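PDB 1C3P: protein (hdlp (histone deacetylase-like protein)) from Aquifex aeolicus, which probably removes acetyl groups from acetylated lysines as a zinc-dependent member of the histone deacetylase family. Local coordinates for residues 84-94 and 136-144; 251-260 and 272-283. One frame throughout, in Å; residues are numbered along the deposited sequence.

From the N terminus, contact 1 comes first: residues 84-94, leaving helix 82-86, are met by 136-144, in the loop between strand 122-125 and helix 146-156, closing a loop that contains helix 98-118. Contact 2 opens only afterwards, when strand 250-254 and the turn beyond it pack on helix 272-286 within a beta-alpha-beta unit. The two run in series, neither nesting nor crossing, with centres about 27 Å apart. They illustrate a recurring principle of alpha/beta enzymes, strands as scaffold and loops at their ends carrying metal-site residues: contact 2 holds Asp258, a zinc ligand in other crystals of this protein but metal-free here, and Phe141 of contact 1 lies about 8 Å from it, side chain to side chain.

Contact 1 (84-94 and 136-144); sequences EKYNIGGYENP and SRANGFCYI
Phe141 N donates to Asn93 OD1 at 2.8 Å, nearly in line with the side-chain C=O, and Gly140 N reaches Glu92 OE1 from above the carboxylate plane at 2.9 Å. Both donors belong to a type I' beta turn, Asn139 to Cys142, in the loop beyond strand 122-125 of the deacetylase fold. Two consecutive side chains thus grip two consecutive amides, while the amide of Asn93 is steadied by ND2 donating to Asn87 O.

At the helix end, Ala138 N gives Tyr86 O a nearly straight bond (2.8 Å, 171°). Arg137, bent at chi3 (-75°), lays a guanidinium face against the backbone of Lys85 to Asn87 while NH2 donates to Glu84 O at 2.7 Å. An alanine here has no guanidinium, which would probably leave Glu84 O without this donor and that backbone uncovered. A water donates to both Lys85 O and Ser136 O.

Outward, Phe141 meets His21 edge-to-face, about 7 Å from the zinc ligand His170 between side chains. Helices 63-75 and 98-118 back the apolar part, where Ile88 CD1 meets the Tyr143 ring edge at CD2 (3.4 Å) and Tyr143 OH donates to an in-plane lone pair of Pro94 O (2.6 Å).

Contact 2 (251-260 and 272-283); sequences YLLQLGTDPL and NVAFLKAFNIVR
Phe275 drives its ring into the bend where strand 250-254 gives way to the loop of the zinc ligand Asp258, the tightly packed part of the contact. Its CG lies opposite the backbone N (chi1 174°), which sends the ring off the helix toward the loop. There CZ comes within 3.9 Å of Leu255 CB, and Leu255 O lies at the ring edge, 3.4 Å from CZ. Thr257 CG2 and Pro259 CG approach the same ring obliquely. One turn on, Phe279 offers CD1 at its edge to Leu253 CD2 (3.5 Å), Leu255 CD1 packs on the same ring atom, and Arg283 CD rests over one face. At the other end Leu260 CD1 lies 3.1 Å from Asn272 ND2, the two side chains crossing at about a right angle.

This is the strand-helix packing of a beta-alpha-beta unit: strand 251-254 and helix 272-283 run almost antiparallel (174°), their axes 10.7 Å apart at closest. Val282 CG1 meets Tyr251 CE1 obliquely at 3.7 Å. Looser is the edge where partly exposed Arg283 brings CG to Tyr251 OH at 3.9 Å, as is the outward helix face with Lys277 and Val273. Tyr251 OH bonds to Gly287 O, and Arg283 forms salt bridges with Glu288 and Glu312.

No hydrogen bond joins the two segments. Leu255 O is satisfied by Trp306 NE1, whereas Gly256 O is buried without a partner, 3.3 Å from Phe275 CE1. Apolar contacts therefore hold helix to strand, while Asp258 OD1 and OD2 are held from outside, by Ala169 N and His170 ND1, consistent with its metal-binding role.

Contact 1 (84-94 and 136-144)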
loop_
_atom_site.group_PDB
_atom_site.type_symbol
_atom_site.label_atom_id
_atom_site.label_comp_id
_atom_site.label_asym_id
_atom_site.label_seq_id
_atom_site.Cartn_x
_atom_site.Cartn_y
_atom_site.Cartn_z
ATOM N N GLU A 84 -21.819 14.033 -4.034
ATOM C CA GLU A 84 -22.065 14.275 -2.620
ATOM C C GLU A 84 -22.108 13.011 -1.768
ATOM O O GLU A 84 -21.472 12.929 -0.716
ATOM C CB GLU A 84 -23.384 15.017 -2.450
ATOM C CG GLU A 84 -24.501 14.457 -3.311
ATOM C CD GLU A 84 -24.720 15.244 -4.608
ATOM O OE1 GLU A 84 -25.732 16.000 -4.662
ATOM O OE2 GLU A 84 -23.886 15.116 -5.553
ATOM N N LYS A 85 -22.867 12.034 -2.237
ATOM C CA LYS A 85 -23.049 10.778 -1.527
ATOM C C LYS A 85 -21.876 9.787 -1.531
ATOM O O LYS A 85 -21.567 9.186 -0.501
ATOM C CB LYS A 85 -24.284 10.068 -2.090
ATOM C CG LYS A 85 -24.512 8.665 -1.537
ATOM C CD LYS A 85 -25.159 8.676 -0.173
ATOM C CE LYS A 85 -26.634 8.988 -0.297
ATOM N NZ LYS A 85 -27.293 7.966 -1.157
ATOM N N TYR A 86 -21.227 9.631 -2.678
ATOM C CA TYR A 86 -20.154 8.645 -2.808
ATOM C C TYR A 86 -18.763 9.200 -3.024
ATOM O O TYR A 86 -17.807 8.424 -3.186
ATOM C CB TYR A 86 -20.505 7.706 -3.953
ATOM C CG TYR A 86 -21.825 7.008 -3.734
ATOM C CD1 TYR A 86 -21.989 6.105 -2.682
ATOM C CD2 TYR A 86 -22.902 7.224 -4.601
ATOM C CE1 TYR A 86 -23.190 5.425 -2.497
ATOM C CE2 TYR A 86 -24.100 6.557 -4.427
ATOM C CZ TYR A 86 -24.235 5.656 -3.373
ATOM O OH TYR A 86 -25.419 4.996 -3.204
ATOM N N ASN A 87 -18.658 10.526 -3.054
ATOM C CA ASN A 87 -17.369 11.226 -3.214
ATOM C C ASN A 87 -16.721 10.916 -4.567
ATOM O O ASN A 87 -15.492 10.931 -4.701
ATOM C CB ASN A 87 -16.417 10.816 -2.068
ATOM C CG ASN A 87 -15.395 11.904 -1.714
ATOM O OD1 ASN A 87 -14.436 11.661 -0.958
ATOM N ND2 ASN A 87 -15.604 13.102 -2.231
ATOM N N ILE A 88 -17.554 10.655 -5.573
ATOM C CA ILE A 88 -17.066 10.348 -6.921
ATOM C C ILE A 88 -17.180 11.538 -7.869
ATOM O O ILE A 88 -18.152 12.275 -7.805
ATOM C CB ILE A 88 -17.897 9.194 -7.543
ATOM C CG1 ILE A 88 -17.643 7.916 -6.765
ATOM C CG2 ILE A 88 -17.512 8.980 -8.998
ATOM C CD1 ILE A 88 -16.215 7.524 -6.799
ATOM N N GLY A 89 -16.196 11.711 -8.750
ATOM C CA GLY A 89 -16.295 12.784 -9.724
ATOM C C GLY A 89 -15.356 13.960 -9.586
ATOM O O GLY A 89 -15.076 14.616 -10.588
ATOM N N GLY A 90 -14.904 14.250 -8.367
ATOM C CA GLY A 90 -13.987 15.367 -8.164
ATOM C C GLY A 90 -12.569 15.051 -8.613
ATOM O O GLY A 90 -12.315 13.963 -9.115
ATOM N N TYR A 91 -11.644 16.000 -8.454
ATOM C CA TYR A 91 -10.246 15.788 -8.838
ATOM C C TYR A 91 -9.654 14.550 -8.162
ATOM O O TYR A 91 -8.884 13.794 -8.748
ATOM C CB TYR A 91 -9.395 16.978 -8.410
ATOM C CG TYR A 91 -7.904 16.706 -8.528
ATOM C CD1 TYR A 91 -7.272 16.685 -9.772
ATOM C CD2 TYR A 91 -7.130 16.456 -7.391
ATOM C CE1 TYR A 91 -5.902 16.430 -9.881
ATOM C CE2 TYR A 91 -5.762 16.198 -7.487
ATOM C CZ TYR A 91 -5.157 16.190 -8.734
ATOM O OH TYR A 91 -3.805 15.955 -8.830
ATOM N N GLU A 92 -10.010 14.379 -6.903
ATOM C CA GLU A 92 -9.507 13.286 -6.090
ATOM C C GLU A 92 -9.890 11.874 -6.550
ATOM O O GLU A 92 -9.012 11.031 -6.789
ATOM C CB GLU A 92 -9.956 13.550 -4.651
ATOM C CG GLU A 92 -9.687 12.462 -3.649
ATOM C CD GLU A 92 -9.940 12.945 -2.230
ATOM O OE1 GLU A 92 -10.378 12.121 -1.384
ATOM O OE2 GLU A 92 -9.681 14.146 -1.967
ATOM N N ASN A 93 -11.192 11.620 -6.678
ATOM C CA ASN A 93 -11.703 10.312 -7.095
ATOM C C ASN A 93 -12.536 10.539 -8.356
ATOM O O ASN A 93 -13.759 10.396 -8.353
ATOM C CB ASN A 93 -12.564 9.746 -5.970
ATOM C CG ASN A 93 -11.880 9.860 -4.623
ATOM O OD1 ASN A 93 -10.788 9.313 -4.416
ATOM N ND2 ASN A 93 -12.505 10.588 -3.699
ATOM N N PRO A 94 -11.859 10.838 -9.476
ATOM C CA PRO A 94 -12.460 11.120 -10.783
ATOM C C PRO A 94 -13.120 9.949 -11.468
ATOM O O PRO A 94 -12.906 8.807 -11.106
ATOM C CB PRO A 94 -11.265 11.598 -11.612
ATOM C CG PRO A 94 -10.215 11.955 -10.574
ATOM C CD PRO A 94 -10.394 10.836 -9.609
ATOM N N SER A 136 -18.932 2.708 1.804
ATOM C CA SER A 136 -19.848 3.236 0.814
ATOM C C SER A 136 -19.415 4.573 0.254
ATOM O O SER A 136 -20.262 5.378 -0.130
ATOM C CB SER A 136 -21.239 3.383 1.452
ATOM O OG SER A 136 -21.629 2.180 2.088
ATOM N N ARG A 137 -18.107 4.819 0.160
ATOM C CA ARG A 137 -17.639 6.105 -0.352
ATOM C C ARG A 137 -16.175 6.102 -0.807
ATOM O O ARG A 137 -15.339 5.490 -0.157
ATOM C CB ARG A 137 -17.828 7.167 0.739
ATOM C CG ARG A 137 -17.079 8.461 0.519
ATOM C CD ARG A 137 -17.254 9.375 1.725
ATOM N NE ARG A 137 -18.573 9.992 1.760
ATOM C CZ ARG A 137 -18.868 11.151 1.180
ATOM N NH1 ARG A 137 -17.934 11.823 0.521
ATOM N NH2 ARG A 137 -20.100 11.637 1.253
ATOM N N ALA A 138 -15.874 6.806 -1.901
ATOM C CA ALA A 138 -14.501 6.885 -2.407
ATOM C C ALA A 138 -13.688 7.858 -1.546
ATOM O O ALA A 138 -14.249 8.753 -0.910
ATOM C CB ALA A 138 -14.500 7.350 -3.896
ATOM N N ASN A 139 -12.370 7.692 -1.515
ATOM C CA ASN A 139 -11.551 8.559 -0.700
ATOM C C ASN A 139 -10.066 8.350 -0.972
ATOM O O ASN A 139 -9.615 7.215 -1.135
ATOM C CB ASN A 139 -11.868 8.280 0.785
ATOM C CG ASN A 139 -11.023 9.100 1.734
ATOM O OD1 ASN A 139 -11.060 10.332 1.715
ATOM N ND2 ASN A 139 -10.260 8.416 2.586
ATOM N N GLY A 140 -9.319 9.451 -1.031
ATOM C CA GLY A 140 -7.881 9.372 -1.243
ATOM C C GLY A 140 -7.428 8.605 -2.472
ATOM O O GLY A 140 -6.458 7.841 -2.403
ATOM N N PHE A 141 -8.114 8.812 -3.593
ATOM C CA PHE A 141 -7.787 8.150 -4.859
ATOM C C PHE A 141 -8.256 6.709 -4.858
ATOM O O PHE A 141 -8.079 6.015 -5.846
ATOM C CB PHE A 141 -6.276 8.081 -5.120
ATOM C CG PHE A 141 -5.543 9.388 -5.009
ATOM C CD1 PHE A 141 -4.141 9.385 -4.940
ATOM C CD2 PHE A 141 -6.211 10.607 -5.003
ATOM C CE1 PHE A 141 -3.429 10.565 -4.868
ATOM C CE2 PHE A 141 -5.493 11.804 -4.931
ATOM C CZ PHE A 141 -4.101 11.777 -4.866
ATOM N N CYS A 142 -8.821 6.241 -3.750
ATOM C CA CYS A 142 -9.278 4.857 -3.683
ATOM C C CYS A 142 -10.796 4.713 -3.806
ATOM O O CYS A 142 -11.552 5.479 -3.189
ATOM C CB CYS A 142 -8.826 4.228 -2.358
ATOM S SG CYS A 142 -7.040 4.253 -2.101
ATOM N N TYR A 143 -11.229 3.726 -4.598
ATOM C CA TYR A 143 -12.649 3.454 -4.796
ATOM C C TYR A 143 -13.069 2.145 -4.137
ATOM O O TYR A 143 -14.206 2.012 -3.688
ATOM C CB TYR A 143 -13.019 3.376 -6.280
ATOM C CG TYR A 143 -12.543 4.556 -7.098
ATOM C CD1 TYR A 143 -11.246 4.595 -7.608
ATOM C CD2 TYR A 143 -13.394 5.632 -7.365
ATOM C CE1 TYR A 143 -10.802 5.683 -8.381
ATOM C CE2 TYR A 143 -12.964 6.720 -8.128
ATOM C CZ TYR A 143 -11.666 6.734 -8.635
ATOM O OH TYR A 143 -11.242 7.779 -9.429
ATOM N N ILE A 144 -12.156 1.176 -4.084
ATOM C CA ILE A 144 -12.450 -0.107 -3.460
ATOM C C ILE A 144 -11.335 -0.378 -2.454
ATOM O O ILE A 144 -10.154 -0.234 -2.782
ATOM C CB ILE A 144 -12.488 -1.218 -4.510
ATOM C CG1 ILE A 144 -13.557 -0.880 -5.564
ATOM C CG2 ILE A 144 -12.700 -2.574 -3.844
ATOM C CD1 ILE A 144 -13.735 -1.927 -6.671
HETATM O O HOH W 1 -22.118 6.881 1.081
#

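Contact 2 (251-260 and 272-283)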
loop_
_atom_site.group_PDB
_atom_site.type_symbol
_atom_site.label_atom_id
_atom_site.label_comp_id
_atom_site.label_asym_id
_atom_site.label_seq_id
_atom_site.Cartn_x
_atom_site.Cartn_y
_atom_site.Cartn_z
ATOM N N TYR A 251 -1.555 -12.233 9.241
ATOM C CA TYR A 251 -1.418 -10.789 9.079
ATOM C C TYR A 251 -1.196 -10.395 7.616
ATOM O O TYR A 251 -0.725 -11.198 6.804
ATOM C CB TYR A 251 -0.250 -10.260 9.943
ATOM C CG TYR A 251 1.136 -10.397 9.325
ATOM C CD1 TYR A 251 1.639 -9.411 8.471
ATOM C CD2 TYR A 251 1.939 -11.512 9.585
ATOM C CE1 TYR A 251 2.885 -9.531 7.896
ATOM C CE2 TYR A 251 3.217 -11.644 9.004
ATOM C CZ TYR A 251 3.673 -10.653 8.163
ATOM O OH TYR A 251 4.900 -10.755 7.543
ATOM N N LEU A 252 -1.576 -9.158 7.285
ATOM C CA LEU A 252 -1.366 -8.596 5.952
ATOM C C LEU A 252 -0.535 -7.343 6.175
ATOM O O LEU A 252 -0.696 -6.647 7.185
ATOM C CB LEU A 252 -2.686 -8.209 5.259
ATOM C CG LEU A 252 -3.688 -9.343 5.058
ATOM C CD1 LEU A 252 -4.520 -9.492 6.315
ATOM C CD2 LEU A 252 -4.600 -9.013 3.888
ATOM N N LEU A 253 0.352 -7.072 5.232
ATOM C CA LEU A 253 1.275 -5.938 5.298
ATOM C C LEU A 253 1.183 -5.149 4.004
ATOM O O LEU A 253 1.283 -5.730 2.925
ATOM C CB LEU A 253 2.705 -6.482 5.466
ATOM C CG LEU A 253 3.917 -5.575 5.288
ATOM C CD1 LEU A 253 3.908 -4.526 6.394
ATOM C CD2 LEU A 253 5.211 -6.417 5.369
ATOM N N GLN A 254 0.998 -3.835 4.103
ATOM C CA GLN A 254 0.901 -3.009 2.902
ATOM C C GLN A 254 2.204 -2.231 2.823
ATOM O O GLN A 254 2.712 -1.671 3.814
ATOM C CB GLN A 254 -0.362 -2.110 2.945
ATOM C CG GLN A 254 -0.190 -0.698 3.436
ATOM C CD GLN A 254 -0.097 0.322 2.305
ATOM O OE1 GLN A 254 -1.093 0.638 1.622
ATOM N NE2 GLN A 254 1.103 0.845 2.097
ATOM N N LEU A 255 2.752 -2.211 1.615
ATOM C CA LEU A 255 4.055 -1.634 1.362
ATOM C C LEU A 255 4.133 -0.512 0.354
ATOM O O LEU A 255 4.894 -0.615 -0.615
ATOM C CB LEU A 255 4.965 -2.788 0.914
ATOM C CG LEU A 255 4.989 -3.916 1.945
ATOM C CD1 LEU A 255 5.440 -5.219 1.320
ATOM C CD2 LEU A 255 5.893 -3.495 3.095
ATOM N N GLY A 256 3.371 0.560 0.563
ATOM C CA GLY A 256 3.448 1.677 -0.368
ATOM C C GLY A 256 4.862 2.244 -0.362
ATOM O O GLY A 256 5.541 2.209 0.668
ATOM N N THR A 257 5.309 2.770 -1.502
ATOM C CA THR A 257 6.657 3.321 -1.592
ATOM C C THR A 257 6.702 4.825 -1.376
ATOM O O THR A 257 7.763 5.436 -1.484
ATOM C CB THR A 257 7.319 2.993 -2.963
ATOM O OG1 THR A 257 6.559 3.576 -4.025
ATOM C CG2 THR A 257 7.386 1.479 -3.165
ATOM N N ASP A 258 5.566 5.434 -1.046
ATOM C CA ASP A 258 5.591 6.865 -0.820
ATOM C C ASP A 258 6.465 7.368 0.331
ATOM O O ASP A 258 6.696 8.566 0.434
ATOM C CB ASP A 258 4.174 7.460 -0.739
ATOM C CG ASP A 258 3.266 6.729 0.218
ATOM O OD1 ASP A 258 3.749 5.854 0.965
ATOM O OD2 ASP A 258 2.052 7.045 0.218
ATOM N N PRO A 259 6.900 6.494 1.258
ATOM C CA PRO A 259 7.761 7.021 2.324
ATOM C C PRO A 259 9.177 7.428 1.854
ATOM O O PRO A 259 9.910 8.090 2.583
ATOM C CB PRO A 259 7.790 5.871 3.341
ATOM C CG PRO A 259 7.618 4.656 2.464
ATOM C CD PRO A 259 6.497 5.107 1.574
ATOM N N LEU A 260 9.548 7.055 0.632
ATOM C CA LEU A 260 10.874 7.377 0.107
ATOM C C LEU A 260 11.130 8.855 -0.171
ATOM O O LEU A 260 10.233 9.620 -0.554
ATOM C CB LEU A 260 11.146 6.576 -1.180
ATOM C CG LEU A 260 11.063 5.052 -1.055
ATOM C CD1 LEU A 260 11.029 4.412 -2.445
ATOM C CD2 LEU A 260 12.211 4.540 -0.225
ATOM N N ASN A 272 15.549 3.237 0.072
ATOM C CA ASN A 272 14.922 1.968 -0.354
ATOM C C ASN A 272 15.407 0.846 0.535
ATOM O O ASN A 272 14.722 -0.159 0.708
ATOM C CB ASN A 272 15.351 1.505 -1.750
ATOM C CG ASN A 272 14.875 2.375 -2.848
ATOM O OD1 ASN A 272 15.316 2.208 -3.992
ATOM N ND2 ASN A 272 13.961 3.295 -2.545
ATOM N N VAL A 273 16.641 0.983 1.015
ATOM C CA VAL A 273 17.230 -0.042 1.865
ATOM C C VAL A 273 16.590 -0.087 3.247
ATOM O O VAL A 273 16.473 -1.149 3.836
ATOM C CB VAL A 273 18.750 0.146 1.964
ATOM C CG1 VAL A 273 19.335 -0.815 2.973
ATOM C CG2 VAL A 273 19.372 -0.143 0.592
ATOM N N ALA A 274 16.162 1.060 3.763
ATOM C CA ALA A 274 15.484 1.058 5.051
ATOM C C ALA A 274 14.073 0.483 4.814
ATOM O O ALA A 274 13.514 -0.190 5.685
ATOM C CB ALA A 274 15.407 2.487 5.610
ATOM N N PHE A 275 13.508 0.756 3.631
ATOM C CA PHE A 275 12.180 0.257 3.254
ATOM C C PHE A 275 12.238 -1.269 3.280
ATOM O O PHE A 275 11.349 -1.946 3.811
ATOM C CB PHE A 275 11.837 0.756 1.843
ATOM C CG PHE A 275 10.555 0.212 1.277
ATOM C CD1 PHE A 275 9.319 0.627 1.755
ATOM C CD2 PHE A 275 10.596 -0.688 0.216
ATOM C CE1 PHE A 275 8.137 0.154 1.176
ATOM C CE2 PHE A 275 9.425 -1.169 -0.370
ATOM C CZ PHE A 275 8.195 -0.745 0.111
ATOM N N LEU A 276 13.319 -1.797 2.722
ATOM C CA LEU A 276 13.539 -3.232 2.664
ATOM C C LEU A 276 13.737 -3.786 4.080
ATOM O O LEU A 276 13.174 -4.829 4.426
ATOM C CB LEU A 276 14.758 -3.516 1.771
ATOM C CG LEU A 276 15.071 -4.965 1.363
ATOM C CD1 LEU A 276 16.398 -4.995 0.605
ATOM C CD2 LEU A 276 15.172 -5.851 2.568
ATOM N N LYS A 277 14.534 -3.110 4.905
ATOM C CA LYS A 277 14.725 -3.600 6.264
ATOM C C LYS A 277 13.440 -3.612 7.067
ATOM O O LYS A 277 13.228 -4.492 7.903
ATOM C CB LYS A 277 15.769 -2.780 7.023
ATOM C CG LYS A 277 17.176 -3.127 6.667
ATOM C CD LYS A 277 18.108 -2.733 7.801
ATOM C CE LYS A 277 17.742 -3.473 9.080
ATOM N NZ LYS A 277 18.663 -3.134 10.195
ATOM N N ALA A 278 12.577 -2.631 6.816
ATOM C CA ALA A 278 11.300 -2.548 7.532
ATOM C C ALA A 278 10.489 -3.812 7.240
ATOM O O ALA A 278 9.905 -4.444 8.133
ATOM C CB ALA A 278 10.518 -1.296 7.066
ATOM N N PHE A 279 10.458 -4.176 5.968
ATOM C CA PHE A 279 9.751 -5.369 5.517
ATOM C C PHE A 279 10.271 -6.613 6.253
ATOM O O PHE A 279 9.494 -7.446 6.739
ATOM C CB PHE A 279 9.970 -5.523 4.007
ATOM C CG PHE A 279 9.450 -6.812 3.441
ATOM C CD1 PHE A 279 8.079 -7.066 3.383
ATOM C CD2 PHE A 279 10.331 -7.759 2.933
ATOM C CE1 PHE A 279 7.598 -8.256 2.814
ATOM C CE2 PHE A 279 9.862 -8.946 2.363
ATOM C CZ PHE A 279 8.494 -9.195 2.301
ATOM N N ASN A 280 11.591 -6.733 6.332
ATOM C CA ASN A 280 12.189 -7.878 6.997
ATOM C C ASN A 280 12.016 -7.878 8.506
ATOM O O ASN A 280 11.945 -8.939 9.127
ATOM C CB ASN A 280 13.666 -8.000 6.610
ATOM C CG ASN A 280 13.839 -8.375 5.146
ATOM O OD1 ASN A 280 13.061 -9.164 4.608
ATOM N ND2 ASN A 280 14.870 -7.841 4.509
ATOM N N ILE A 281 11.936 -6.691 9.092
ATOM C CA ILE A 281 11.708 -6.580 10.526
ATOM C C ILE A 281 10.310 -7.115 10.861
ATOM O O ILE A 281 10.114 -7.759 11.895
ATOM C CB ILE A 281 11.789 -5.117 10.996
ATOM C CG1 ILE A 281 13.236 -4.630 10.952
ATOM C CG2 ILE A 281 11.225 -4.990 12.394
ATOM C CD1 ILE A 281 13.390 -3.165 11.354
ATOM N N VAL A 282 9.334 -6.836 10.002
ATOM C CA VAL A 282 7.973 -7.309 10.251
ATOM C C VAL A 282 7.963 -8.835 10.194
ATOM O O VAL A 282 7.373 -9.504 11.048
ATOM C CB VAL A 282 6.966 -6.749 9.216
ATOM C CG1 VAL A 282 5.644 -7.490 9.338
ATOM C CG2 VAL A 282 6.730 -5.257 9.477
ATOM N N ARG A 283 8.646 -9.381 9.200
ATOM C CA ARG A 283 8.703 -10.830 9.051
ATOM C C ARG A 283 9.416 -11.513 10.218
ATOM O O ARG A 283 9.065 -12.632 10.591
ATOM C CB ARG A 283 9.387 -11.182 7.738
ATOM C CG ARG A 283 8.608 -10.726 6.506
ATOM C CD ARG A 283 9.450 -10.843 5.259
ATOM N NE ARG A 283 9.702 -12.227 4.886
ATOM C CZ ARG A 283 10.757 -12.627 4.190
ATOM N NH1 ARG A 283 11.670 -11.744 3.795
ATOM N NH2 ARG A 283 10.893 -13.906 3.875
#